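Long-range contacts in protein P47 (Clostridium botulinum, PDB 6EKT), which is of uncertain function but may belong to a botulinum neurotoxin progenitor complex that protects the toxin in the host gut, and has a lipid-binding-type (TULIP) fold: residues 123-129 / 176-182; 112-116 / 193-197. All blocks are in the same frame, centred on the assembly; numbering follows the deposited sequence.

Contact 1 (123-129 / 176-182); sequences NIKELKF and IFASLNV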
ATOM      1  N   ASN A 123      17.908 -11.203   1.827  1.00 41.11           N
ATOM      2  CA  ASN A 123      16.644 -10.672   2.346  1.00 40.75           C
ATOM      3  C   ASN A 123      16.387  -9.175   2.165  1.00 39.29           C
ATOM      4  O   ASN A 123      15.397  -8.646   2.682  1.00 37.96           O
ATOM      5  CB  ASN A 123      16.474 -11.110   3.792  1.00 42.19           C
ATOM      6  CG  ASN A 123      16.286 -12.609   3.911  1.00 44.26           C
ATOM      7  OD1 ASN A 123      16.943 -13.265   4.718  1.00 46.40           O
ATOM      8  ND2 ASN A 123      15.395 -13.164   3.075  1.00 43.52           N
ATOM      9  N   ILE A 124      17.273  -8.512   1.423  1.00 40.22           N
ATOM     10  CA  ILE A 124      17.093  -7.114   1.028  1.00 40.25           C
ATOM     11  C   ILE A 124      17.281  -7.042  -0.485  1.00 38.87           C
ATOM     12  O   ILE A 124      18.279  -7.540  -1.011  1.00 40.24           O
ATOM     13  CB  ILE A 124      18.105  -6.145   1.720  1.00 42.94           C
ATOM     14  CG1 ILE A 124      18.157  -6.349   3.249  1.00 46.09           C
ATOM     15  CG2 ILE A 124      17.830  -4.683   1.351  1.00 41.90           C
ATOM     16  CD1 ILE A 124      17.230  -5.494   4.084  1.00 46.98           C
ATOM     17  N   LYS A 125      16.309  -6.443  -1.173  1.00 36.92           N
ATOM     18  CA  LYS A 125      16.478  -6.058  -2.578  1.00 35.74           C
ATOM     19  C   LYS A 125      16.554  -4.529  -2.665  1.00 34.60           C
ATOM     20  O   LYS A 125      16.049  -3.822  -1.787  1.00 34.74           O
ATOM     21  CB  LYS A 125      15.348  -6.639  -3.451  1.00 35.17           C
ATOM     22  CG  LYS A 125      15.045  -8.123  -3.216  1.00 36.67           C
ATOM     23  CD  LYS A 125      16.170  -9.037  -3.674  1.00 38.70           C
ATOM     24  CE  LYS A 125      15.880 -10.478  -3.302  1.00 40.29           C
ATOM     25  NZ  LYS A 125      17.140 -11.281  -3.405  1.00 43.08           N
ATOM     26  N   GLU A 126      17.227  -4.008  -3.682  1.00 34.47           N
ATOM     27  CA  GLU A 126      17.326  -2.564  -3.852  1.00 34.38           C
ATOM     28  C   GLU A 126      16.892  -2.142  -5.249  1.00 33.33           C
ATOM     29  O   GLU A 126      17.327  -2.730  -6.231  1.00 33.75           O
ATOM     30  CB  GLU A 126      18.753  -2.105  -3.589  1.00 36.50           C
ATOM     31  CG  GLU A 126      19.181  -2.297  -2.141  1.00 38.18           C
ATOM     32  CD  GLU A 126      20.667  -2.085  -1.924  1.00 40.70           C
ATOM     33  OE1 GLU A 126      21.459  -2.262  -2.874  1.00 41.26           O
ATOM     34  OE2 GLU A 126      21.028  -1.744  -0.782  1.00 41.92           O
ATOM     35  N   LEU A 127      16.018  -1.139  -5.313  1.00 32.23           N
ATOM     36  CA  LEU A 127      15.575  -0.552  -6.570  1.00 31.44           C
ATOM     37  C   LEU A 127      16.608   0.493  -6.947  1.00 31.27           C
ATOM     38  O   LEU A 127      16.833   1.464  -6.206  1.00 32.41           O
ATOM     39  CB  LEU A 127      14.165   0.053  -6.430  1.00 30.21           C
ATOM     40  CG  LEU A 127      13.478   0.698  -7.647  1.00 29.10           C
ATOM     41  CD1 LEU A 127      13.178  -0.322  -8.735  1.00 28.17           C
ATOM     42  CD2 LEU A 127      12.210   1.418  -7.200  1.00 28.42           C
ATOM     43  N   LYS A 128      17.272   0.243  -8.076  1.00 30.77           N
ATOM     44  CA  LYS A 128      18.370   1.063  -8.564  1.00 31.57           C
ATOM     45  C   LYS A 128      18.249   1.239 -10.085  1.00 30.36           C
ATOM     46  O   LYS A 128      17.573   0.448 -10.761  1.00 28.78           O
ATOM     47  CB  LYS A 128      19.734   0.397  -8.291  1.00 33.62           C
ATOM     48  CG  LYS A 128      20.120   0.205  -6.832  1.00 36.52           C
ATOM     49  CD  LYS A 128      21.613  -0.072  -6.723  1.00 39.09           C
ATOM     50  CE  LYS A 128      21.938  -1.551  -6.882  1.00 40.58           C
ATOM     51  NZ  LYS A 128      23.380  -1.781  -6.573  1.00 41.83           N
ATOM     52  N   PHE A 129      18.922   2.265 -10.607  1.00 30.41           N
ATOM     53  CA  PHE A 129      19.161   2.378 -12.054  1.00 30.36           C
ATOM     54  C   PHE A 129      19.776   1.105 -12.627  1.00 30.56           C
ATOM     55  O   PHE A 129      20.680   0.512 -12.027  1.00 30.63           O
ATOM     56  CB  PHE A 129      20.126   3.523 -12.354  1.00 30.72           C
ATOM     57  CG  PHE A 129      19.509   4.893 -12.303  1.00 30.26           C
ATOM     58  CD1 PHE A 129      18.443   5.237 -13.138  1.00 29.57           C
ATOM     59  CD2 PHE A 129      20.021   5.856 -11.447  1.00 31.54           C
ATOM     60  CE1 PHE A 129      17.887   6.512 -13.100  1.00 29.37           C
ATOM     61  CE2 PHE A 129      19.480   7.137 -11.413  1.00 31.60           C
ATOM     62  CZ  PHE A 129      18.420   7.464 -12.251  1.00 29.94           C
ATOM     63  N   ILE A 176      20.145   4.295  -4.261  1.00 36.14           N
ATOM     64  CA  ILE A 176      19.087   3.361  -3.841  1.00 35.01           C
ATOM     65  C   ILE A 176      17.780   4.136  -3.838  1.00 34.02           C
ATOM     66  O   ILE A 176      17.568   4.993  -2.972  1.00 34.91           O
ATOM     67  CB  ILE A 176      19.333   2.769  -2.417  1.00 36.53           C
ATOM     68  CG1 ILE A 176      20.731   2.129  -2.262  1.00 38.28           C
ATOM     69  CG2 ILE A 176      18.204   1.827  -2.002  1.00 35.29           C
ATOM     70  CD1 ILE A 176      21.108   1.094  -3.314  1.00 38.81           C
ATOM     71  N   PHE A 177      16.918   3.849  -4.812  1.00 32.81           N
ATOM     72  CA  PHE A 177      15.578   4.444  -4.838  1.00 31.81           C
ATOM     73  C   PHE A 177      14.706   3.952  -3.693  1.00 31.45           C
ATOM     74  O   PHE A 177      13.968   4.736  -3.104  1.00 31.64           O
ATOM     75  CB  PHE A 177      14.899   4.237  -6.196  1.00 30.70           C
ATOM     76  CG  PHE A 177      15.536   5.052  -7.297  1.00 30.88           C
ATOM     77  CD1 PHE A 177      15.200   6.395  -7.465  1.00 31.48           C
ATOM     78  CD2 PHE A 177      16.485   4.483  -8.135  1.00 31.07           C
ATOM     79  CE1 PHE A 177      15.808   7.170  -8.460  1.00 32.19           C
ATOM     80  CE2 PHE A 177      17.105   5.243  -9.124  1.00 31.59           C
ATOM     81  CZ  PHE A 177      16.761   6.587  -9.289  1.00 32.02           C
ATOM     82  N   ALA A 178      14.807   2.660  -3.400  1.00 30.80           N
ATOM     83  CA  ALA A 178      14.059   2.023  -2.319  1.00 31.49           C
ATOM     84  C   ALA A 178      14.799   0.767  -1.927  1.00 32.20           C
ATOM     85  O   ALA A 178      15.413   0.101  -2.775  1.00 32.04           O
ATOM     86  CB  ALA A 178      12.627   1.689  -2.747  1.00 30.06           C
ATOM     87  N   SER A 179      14.785   0.468  -0.634  1.00 33.65           N
ATOM     88  CA  SER A 179      15.192  -0.839  -0.176  1.00 34.32           C
ATOM     89  C   SER A 179      13.917  -1.639   0.088  1.00 33.71           C
ATOM     90  O   SER A 179      12.909  -1.088   0.549  1.00 32.81           O
ATOM     91  CB  SER A 179      16.047  -0.707   1.072  1.00 37.70           C
ATOM     92  OG  SER A 179      16.086  -1.925   1.775  1.00 40.78           O
ATOM     93  N   LEU A 180      13.969  -2.927  -0.236  1.00 33.84           N
ATOM     94  CA  LEU A 180      12.837  -3.837  -0.068  1.00 33.17           C
ATOM     95  C   LEU A 180      13.239  -4.955   0.876  1.00 33.97           C
ATOM     96  O   LEU A 180      14.243  -5.630   0.639  1.00 34.20           O
ATOM     97  CB  LEU A 180      12.419  -4.407  -1.446  1.00 33.06           C
ATOM     98  CG  LEU A 180      11.277  -5.434  -1.560  1.00 32.86           C
ATOM     99  CD1 LEU A 180      10.584  -5.345  -2.919  1.00 31.72           C
ATOM    100  CD2 LEU A 180      11.710  -6.873  -1.265  1.00 33.92           C
ATOM    101  N   ASN A 181      12.448  -5.155   1.940  1.00 33.89           N
ATOM    102  CA  ASN A 181      12.681  -6.243   2.885  1.00 35.77           C
ATOM    103  C   ASN A 181      11.889  -7.490   2.500  1.00 34.65           C
ATOM    104  O   ASN A 181      10.671  -7.458   2.505  1.00 34.05           O
ATOM    105  CB  ASN A 181      12.304  -5.810   4.321  1.00 36.71           C
ATOM    106  CG  ASN A 181      13.228  -4.741   4.874  1.00 39.19           C
ATOM    107  OD1 ASN A 181      14.441  -4.885   4.839  1.00 41.30           O
ATOM    108  ND2 ASN A 181      12.656  -3.671   5.399  1.00 39.71           N
ATOM    109  N   VAL A 182      12.595  -8.573   2.181  1.00 35.52           N
ATOM    110  CA  VAL A 182      11.993  -9.874   1.880  1.00 35.90           C
ATOM    111  C   VAL A 182      11.380 -10.486   3.164  1.00 37.08           C
ATOM    112  O   VAL A 182      10.320 -11.086   3.112  1.00 35.16           O
ATOM    113  CB  VAL A 182      13.012 -10.837   1.211  1.00 36.94           C
ATOM    114  CG1 VAL A 182      12.407 -12.208   0.927  1.00 36.86           C
ATOM    115  CG2 VAL A 182      13.586 -10.240  -0.080  1.00 36.12           C
TER
HETATM  116  O   HOH W   1      15.430  -7.832   5.619  1.00 35.90           O

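Contact 2 (112-116 / 193-197); sequences KLDFF and QFKFV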
ATOM      1  N   LYS A 112      16.144   2.565 -17.173  1.00 28.69           N
ATOM      2  CA  LYS A 112      15.375   1.515 -16.510  1.00 30.29           C
ATOM      3  C   LYS A 112      15.759   1.412 -15.027  1.00 29.72           C
ATOM      4  O   LYS A 112      16.917   1.634 -14.668  1.00 28.66           O
ATOM      5  CB  LYS A 112      15.626   0.182 -17.210  1.00 31.90           C
ATOM      6  CG  LYS A 112      14.654  -0.918 -16.810  1.00 35.39           C
ATOM      7  CD  LYS A 112      14.902  -2.216 -17.551  1.00 37.52           C
ATOM      8  CE  LYS A 112      14.413  -2.192 -18.998  1.00 37.36           C
ATOM      9  NZ  LYS A 112      12.953  -1.984 -19.083  1.00 41.33           N
ATOM     10  N   LEU A 113      14.770   1.110 -14.185  1.00 29.71           N
ATOM     11  CA  LEU A 113      15.023   0.692 -12.803  1.00 29.91           C
ATOM     12  C   LEU A 113      14.787  -0.804 -12.717  1.00 30.54           C
ATOM     13  O   LEU A 113      13.910  -1.339 -13.404  1.00 30.16           O
ATOM     14  CB  LEU A 113      14.134   1.446 -11.802  1.00 29.78           C
ATOM     15  CG  LEU A 113      14.072   2.990 -11.817  1.00 30.61           C
ATOM     16  CD1 LEU A 113      13.375   3.557 -10.590  1.00 30.38           C
ATOM     17  CD2 LEU A 113      15.435   3.656 -11.937  1.00 30.77           C
ATOM     18  N   ASP A 114      15.603  -1.490 -11.928  1.00 30.45           N
ATOM     19  CA  ASP A 114      15.353  -2.881 -11.608  1.00 31.67           C
ATOM     20  C   ASP A 114      15.649  -3.132 -10.133  1.00 31.62           C
ATOM     21  O   ASP A 114      16.323  -2.326  -9.490  1.00 30.93           O
ATOM     22  CB  ASP A 114      16.188  -3.811 -12.502  1.00 32.97           C
ATOM     23  CG  ASP A 114      15.471  -4.163 -13.793  1.00 34.29           C
ATOM     24  OD1 ASP A 114      14.327  -4.680 -13.732  1.00 33.63           O
ATOM     25  OD2 ASP A 114      16.043  -3.902 -14.877  1.00 35.72           O
ATOM     26  N   PHE A 115      15.119  -4.236  -9.619  1.00 31.79           N
ATOM     27  CA  PHE A 115      15.426  -4.674  -8.253  1.00 33.71           C
ATOM     28  C   PHE A 115      16.673  -5.551  -8.298  1.00 35.15           C
ATOM     29  O   PHE A 115      16.737  -6.490  -9.085  1.00 35.68           O
ATOM     30  CB  PHE A 115      14.236  -5.405  -7.644  1.00 33.02           C
ATOM     31  CG  PHE A 115      13.049  -4.514  -7.401  1.00 33.18           C
ATOM     32  CD1 PHE A 115      12.083  -4.316  -8.396  1.00 32.21           C
ATOM     33  CD2 PHE A 115      12.898  -3.864  -6.179  1.00 34.08           C
ATOM     34  CE1 PHE A 115      10.990  -3.487  -8.176  1.00 32.33           C
ATOM     35  CE2 PHE A 115      11.800  -3.035  -5.955  1.00 33.07           C
ATOM     36  CZ  PHE A 115      10.859  -2.848  -6.947  1.00 33.02           C
ATOM     37  N   PHE A 116      17.671  -5.215  -7.481  1.00 37.04           N
ATOM     38  CA  PHE A 116      18.954  -5.920  -7.468  1.00 38.92           C
ATOM     39  C   PHE A 116      19.179  -6.713  -6.194  1.00 40.91           C
ATOM     40  O   PHE A 116      18.719  -6.307  -5.119  1.00 40.03           O
ATOM     41  CB  PHE A 116      20.109  -4.940  -7.709  1.00 39.79           C
ATOM     42  CG  PHE A 116      20.164  -4.437  -9.120  1.00 39.36           C
ATOM     43  CD1 PHE A 116      19.447  -3.294  -9.498  1.00 38.33           C
ATOM     44  CD2 PHE A 116      20.888  -5.132 -10.090  1.00 40.18           C
ATOM     45  CE1 PHE A 116      19.459  -2.848 -10.816  1.00 38.04           C
ATOM     46  CE2 PHE A 116      20.916  -4.686 -11.405  1.00 39.11           C
ATOM     47  CZ  PHE A 116      20.205  -3.541 -11.765  1.00 39.24           C
ATOM     48  N   GLN A 193       6.610 -11.129  -5.044  1.00 29.85           N
ATOM     49  CA  GLN A 193       6.785 -10.617  -6.407  1.00 29.89           C
ATOM     50  C   GLN A 193       6.472  -9.121  -6.448  1.00 28.50           C
ATOM     51  O   GLN A 193       5.595  -8.643  -5.722  1.00 28.49           O
ATOM     52  CB  GLN A 193       5.869 -11.364  -7.377  1.00 30.73           C
ATOM     53  CG  GLN A 193       6.082 -12.880  -7.423  1.00 32.99           C
ATOM     54  CD  GLN A 193       5.042 -13.571  -8.282  1.00 33.42           C
ATOM     55  OE1 GLN A 193       5.220 -13.702  -9.490  1.00 34.08           O
ATOM     56  NE2 GLN A 193       3.940 -14.004  -7.663  1.00 33.31           N
ATOM     57  N   PHE A 194       7.189  -8.376  -7.286  1.00 28.07           N
ATOM     58  CA  PHE A 194       7.104  -6.921  -7.238  1.00 28.43           C
ATOM     59  C   PHE A 194       7.548  -6.293  -8.554  1.00 29.06           C
ATOM     60  O   PHE A 194       8.373  -6.866  -9.273  1.00 30.48           O
ATOM     61  CB  PHE A 194       7.896  -6.345  -6.036  1.00 28.44           C
ATOM     62  CG  PHE A 194       9.110  -7.158  -5.652  1.00 30.68           C
ATOM     63  CD1 PHE A 194      10.336  -6.943  -6.280  1.00 30.90           C
ATOM     64  CD2 PHE A 194       9.030  -8.151  -4.662  1.00 31.21           C
ATOM     65  CE1 PHE A 194      11.461  -7.691  -5.924  1.00 32.89           C
ATOM     66  CE2 PHE A 194      10.152  -8.909  -4.308  1.00 32.97           C
ATOM     67  CZ  PHE A 194      11.367  -8.681  -4.941  1.00 33.88           C
ATOM     68  N   LYS A 195       6.971  -5.132  -8.847  1.00 28.85           N
ATOM     69  CA  LYS A 195       7.185  -4.383 -10.084  1.00 29.43           C
ATOM     70  C   LYS A 195       7.317  -2.903  -9.751  1.00 27.33           C
ATOM     71  O   LYS A 195       6.627  -2.404  -8.860  1.00 25.40           O
ATOM     72  CB  LYS A 195       5.962  -4.548 -10.993  1.00 30.70           C
ATOM     73  CG  LYS A 195       6.275  -4.465 -12.486  1.00 35.36           C
ATOM     74  CD  LYS A 195       5.034  -4.269 -13.364  1.00 37.62           C
ATOM     75  CE  LYS A 195       4.022  -5.389 -13.148  1.00 37.67           C
ATOM     76  NZ  LYS A 195       3.048  -5.637 -14.254  1.00 39.97           N
ATOM     77  N   PHE A 196       8.173  -2.198 -10.490  1.00 25.57           N
ATOM     78  CA  PHE A 196       8.224  -0.729 -10.440  1.00 25.49           C
ATOM     79  C   PHE A 196       7.393  -0.086 -11.557  1.00 25.40           C
ATOM     80  O   PHE A 196       7.426  -0.549 -12.705  1.00 23.94           O
ATOM     81  CB  PHE A 196       9.683  -0.206 -10.513  1.00 26.46           C
ATOM     82  CG  PHE A 196       9.769   1.261 -10.857  1.00 26.10           C
ATOM     83  CD1 PHE A 196       9.418   2.232  -9.915  1.00 26.65           C
ATOM     84  CD2 PHE A 196      10.122   1.671 -12.150  1.00 26.29           C
ATOM     85  CE1 PHE A 196       9.444   3.595 -10.236  1.00 26.86           C
ATOM     86  CE2 PHE A 196      10.150   3.036 -12.482  1.00 26.31           C
ATOM     87  CZ  PHE A 196       9.804   3.992 -11.522  1.00 26.85           C
ATOM     88  N   VAL A 197       6.668   0.993 -11.233  1.00 25.57           N
ATOM     89  CA  VAL A 197       5.870   1.731 -12.222  1.00 25.78           C
ATOM     90  C   VAL A 197       5.943   3.212 -11.903  1.00 25.31           C
ATOM     91  O   VAL A 197       5.757   3.584 -10.743  1.00 23.58           O
ATOM     92  CB  VAL A 197       4.365   1.316 -12.181  1.00 27.04           C
ATOM     93  CG1 VAL A 197       3.578   1.988 -13.303  1.00 29.22           C
ATOM     94  CG2 VAL A 197       4.218  -0.178 -12.338  1.00 28.88           C
TER

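Contact 1 (123-129 / 176-182)
Strand 124-129 runs antiparallel to strand 178-181, their axes 4.6 Å apart at closest and their directions 155° apart. Lys125 and Leu180 form a hydrogen-bonded pair: Leu180 N reaches Lys125 O at 2.7 Å, and Lys125 N returns to Leu180 O at 2.9 Å. Bonds from Val182 N to Asn123 O, from Leu127 N to Ala178 O and from Phe177 N to Leu127 O extend the ladder. At the first of these Val182 N stands well above the plane of the Asn123 carbonyl; a water also lies within hydrogen-bonding distance of that oxygen and of Asn181 OD1. The Ala178 N-H, by contrast, is buried with no partner in the model.

Beyond the ladder two rings meet edge-to-face. Phe177 brings its edge to Phe129, planes at 85°, with CZ lying 3.5 Å from Phe129 CE2, over that ring's rim rather than its centre. The Phe177 ring stands edge-on to the strand, with Lys128 CA and Phe129 N near its plane, while its CB rests 4.0 Å from Leu127 CD2. Ile176 CD1 touches two neighbours, 3.6 Å from Lys128 CD and 3.5 Å from Glu126 CD. Near the far end, the methylenes of Lys125, bent at chi2 (-68°), brush Val182 CG2 with CE at 4.0 Å; its NZ bonds to Asn117 OD1.

The pair lies inside a six-stranded antiparallel sheet, with strand 108-118 beyond 124-141 and strand 411-413 beyond 178-181. Lys125, Leu127 and Leu180 share the face turned to strand 193-199.

Contact 2 (112-116 / 193-197)
Two aromatic rings, Phe115 and Phe194, bridge strands 112-116 and 193-197, which run roughly antiparallel at 157° with axes 7.6 Å apart at closest. That spacing exceeds the reach of a backbone ladder, so side chains make the contact, without hydrogen bonds. Leu113 and Phe115, two residues apart, both point toward the other strand, as do Phe194 and Phe196 in return.

The aromatic pair is edge-to-face but inclined, its planes at 66° and its centroids 5.0 Å apart. Phe194 supplies the edge: its CD1 stands over the centre of the Phe115 ring, 3.8 Å from Phe115 CD1, and its CE1 also approaches Phe115 CG. The first torsion of Phe194 (chi1 31°) falls well short of a staggered value, and at this rotation CD1 lies over the Phe115 face.

A CH-pi contact joins the other two side chains. Leu113 CD1 sits 3.8 Å from the centroid of the Phe196 ring, only slightly off its normal, so that the methyl group is centred on the face. Phe196 CG lies opposite the backbone N about CA-CB, which carries the ring across to Leu113.

Plain apolar packing fills the middle. The far edge of Phe115 reaches the chain between the two aromatic residues of the second strand, CE1 lying 4.2 Å from Phe196 CB, with Phe196 N close to the ring plane at 3.9 Å from that same CE1. Leu82, Leu209 and Ile211 continue this apolar layer.

Such alternating inward residues are the hallmark of two beta sheets packed face against face, here an inner strand of one six-stranded antiparallel sheet against the outermost strand 193-199 of another, in a protein of the TULIP P47 family.

In the fold
The two contacts have centres about 9 Å apart and touch through neighbouring strands: 108-118 and 124-141 follow each other in the chain and pair within one sheet, through backbone bonds such as Phe116 N to Glu126 O. Along the sequence the order is 112-116, 123-129, 176-182, 193-197, so contact 1 nests inside the loop that contact 2 closes, and that inner loop carries helix 152-168. Contact 1 joins strands within a sheet, whereas contact 2 joins that sheet to another. Leu180 against Phe194 and Leu113 against Phe129 tie the two into one apolar layer between the sheets.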